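Local coordinates for protein genome packaging NTPase B204 (Sulfolobus turreted icosahedral virus 2, PDB 4KFT) that probably hydrolyses ATP to drive packaging of the viral genome into the capsid of an archaeal virus, at residues A[157-162]-A[178-183]. Numbering follows the deposited sequence.
Sequences FYTREP and EKVKTL. With AGS (phosphothiophosphoric acid-adenylate ester), chain E.
R160 reaches across to K181 and holds its backbone oxygen. From CB the chain runs out beside the backbone N (chi1 -72°) and stays extended as far as NE. CG lies 3.9 Å from K181 CB. CD comes within 4.0 Å of K181 O, and NE then donates to that oxygen at 2.8 Å. NH2 donates to the same oxygen at 2.9 Å, so the guanidinium grips one atom side-on with two nitrogens. That oxygen lies in the guanidinium plane, but NH2 sits well above the carbonyl plane. K181 CE lies loosely over one guanidinium face, and T182 CG2 approaches NH2 obliquely. Two bonds to one acceptor should limit the rotation of the group.

Y158 brings the edge of its ring to K181 O, with CE1 at 3.3 Å. Its CB packs against L183 CB. Deeper in, V180 CG1 and CG2 meet T159 CG2, and T159 N makes a weak bond to V180 O. T159 OG1 accepts from E161 N in an ST turn and also bonds E164, at the start of helix 162-171.

L183 O accepts from AGS N6 at 3.0 Å, and Y158 CB lies 3.3 Å from that nitrogen. Segments 157-162 and 178-183 thus meet beside the adenine of one ATP analogue. A different AGS lies near F157, toward the probable P-loop. No catalytic role follows for this adenine site in what is probably a P-loop NTPase fold.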
# COMPACT_ATOMS: atom_id res chain seq x y z
N PHE A 157 -10.87 -1.83 6.60
CA PHE A 157 -12.21 -1.28 6.86
C PHE A 157 -13.21 -2.41 7.04
O PHE A 157 -12.89 -3.58 6.83
CB PHE A 157 -12.65 -0.33 5.72
CG PHE A 157 -11.76 0.86 5.56
CD1 PHE A 157 -12.10 2.08 6.14
CD2 PHE A 157 -10.56 0.77 4.86
CE1 PHE A 157 -11.28 3.19 6.00
CE2 PHE A 157 -9.73 1.87 4.73
CZ PHE A 157 -10.09 3.08 5.31
N TYR A 158 -14.43 -2.04 7.42
CA TYR A 158 -15.52 -2.98 7.67
C TYR A 158 -15.69 -4.04 6.60
O TYR A 158 -15.66 -3.73 5.41
CB TYR A 158 -16.86 -2.24 7.80
CG TYR A 158 -18.08 -3.15 7.66
CD1 TYR A 158 -18.63 -3.77 8.78
CD2 TYR A 158 -18.70 -3.35 6.42
CE1 TYR A 158 -19.76 -4.58 8.67
CE2 TYR A 158 -19.80 -4.18 6.30
CZ TYR A 158 -20.33 -4.79 7.43
OH TYR A 158 -21.44 -5.59 7.32
N THR A 159 -15.91 -5.28 7.04
CA THR A 159 -16.41 -6.32 6.15
C THR A 159 -16.98 -7.48 6.95
O THR A 159 -16.53 -7.77 8.05
CB THR A 159 -15.32 -6.87 5.21
OG1 THR A 159 -15.89 -7.86 4.35
CG2 THR A 159 -14.17 -7.50 6.01
N ARG A 160 -17.97 -8.14 6.37
CA ARG A 160 -18.53 -9.35 6.95
C ARG A 160 -18.69 -10.40 5.89
O ARG A 160 -19.46 -11.33 6.07
CB ARG A 160 -19.89 -9.08 7.58
CG ARG A 160 -19.81 -8.30 8.85
CD ARG A 160 -21.13 -8.24 9.55
NE ARG A 160 -20.99 -7.44 10.75
CZ ARG A 160 -21.70 -7.60 11.86
NH1 ARG A 160 -22.63 -8.55 11.92
NH2 ARG A 160 -21.49 -6.81 12.90
N GLU A 161 -17.99 -10.23 4.78
CA GLU A 161 -18.04 -11.24 3.72
C GLU A 161 -17.31 -12.48 4.25
O GLU A 161 -16.14 -12.41 4.61
CB GLU A 161 -17.39 -10.69 2.43
CG GLU A 161 -18.06 -11.21 1.16
CD GLU A 161 -17.24 -12.28 0.44
OE1 GLU A 161 -16.54 -11.93 -0.54
OE2 GLU A 161 -17.31 -13.46 0.82
N PRO A 162 -18.00 -13.62 4.32
CA PRO A 162 -17.47 -14.78 5.05
C PRO A 162 -16.11 -15.31 4.53
O PRO A 162 -15.25 -15.66 5.34
CB PRO A 162 -18.58 -15.83 4.90
CG PRO A 162 -19.81 -15.06 4.56
CD PRO A 162 -19.34 -13.87 3.76
N GLU A 178 -12.62 -10.76 14.04
CA GLU A 178 -13.76 -10.47 14.89
C GLU A 178 -14.06 -8.98 14.86
O GLU A 178 -15.18 -8.56 14.61
CB GLU A 178 -13.53 -10.94 16.34
N LYS A 179 -13.03 -8.18 15.10
CA LYS A 179 -13.22 -6.75 15.23
C LYS A 179 -13.55 -6.04 13.92
O LYS A 179 -14.15 -4.97 13.94
CB LYS A 179 -12.01 -6.12 15.93
CG LYS A 179 -11.86 -6.64 17.34
CD LYS A 179 -10.81 -5.90 18.13
CE LYS A 179 -10.70 -6.46 19.55
NZ LYS A 179 -9.51 -5.91 20.25
N VAL A 180 -13.18 -6.63 12.79
CA VAL A 180 -13.45 -6.02 11.49
C VAL A 180 -14.95 -5.92 11.21
O VAL A 180 -15.41 -5.04 10.49
CB VAL A 180 -12.72 -6.81 10.38
CG1 VAL A 180 -13.60 -7.91 9.82
CG2 VAL A 180 -12.23 -5.88 9.27
N LYS A 181 -15.73 -6.80 11.83
CA LYS A 181 -17.15 -6.93 11.54
C LYS A 181 -17.98 -5.78 12.13
O LYS A 181 -19.14 -5.62 11.78
CB LYS A 181 -17.66 -8.25 12.09
CG LYS A 181 -16.95 -9.48 11.56
CD LYS A 181 -17.33 -10.69 12.39
CE LYS A 181 -18.80 -11.01 12.28
NZ LYS A 181 -19.15 -12.16 13.18
N THR A 182 -17.39 -5.00 13.01
CA THR A 182 -18.15 -3.99 13.72
C THR A 182 -17.68 -2.56 13.46
O THR A 182 -18.15 -1.63 14.12
CB THR A 182 -18.15 -4.26 15.25
OG1 THR A 182 -16.81 -4.19 15.75
CG2 THR A 182 -18.74 -5.63 15.56
N LEU A 183 -16.76 -2.36 12.52
CA LEU A 183 -16.27 -1.00 12.25
C LEU A 183 -17.38 -0.12 11.66
O LEU A 183 -18.10 -0.53 10.75
CB LEU A 183 -15.04 -1.00 11.33
CG LEU A 183 -13.82 -1.78 11.85
CD1 LEU A 183 -12.97 -2.23 10.71
CD2 LEU A 183 -12.99 -0.97 12.80
PA AGS E . -26.07 2.64 13.75
O1A AGS E . -26.49 3.89 14.60
O2A AGS E . -27.29 1.71 13.53
O3A AGS E . -24.91 1.86 14.45
O5' AGS E . -25.56 3.11 12.36
C5' AGS E . -26.38 2.93 11.27
C4' AGS E . -26.01 3.51 9.96
O4' AGS E . -24.63 3.61 9.74
C3' AGS E . -26.53 2.61 8.88
O3' AGS E . -26.79 3.36 7.75
C2' AGS E . -25.43 1.77 8.65
O2' AGS E . -25.53 1.13 7.42
C1' AGS E . -24.29 2.74 8.67
N9 AGS E . -23.07 2.06 8.87
C8 AGS E . -22.59 1.36 9.92
N7 AGS E . -21.37 0.92 9.59
C5 AGS E . -21.07 1.35 8.33
C6 AGS E . -19.94 1.17 7.53
N6 AGS E . -18.85 0.42 8.05
N1 AGS E . -19.92 1.73 6.30
C2 AGS E . -20.98 2.44 5.85
N3 AGS E . -22.08 2.62 6.62
C4 AGS E . -22.16 2.09 7.86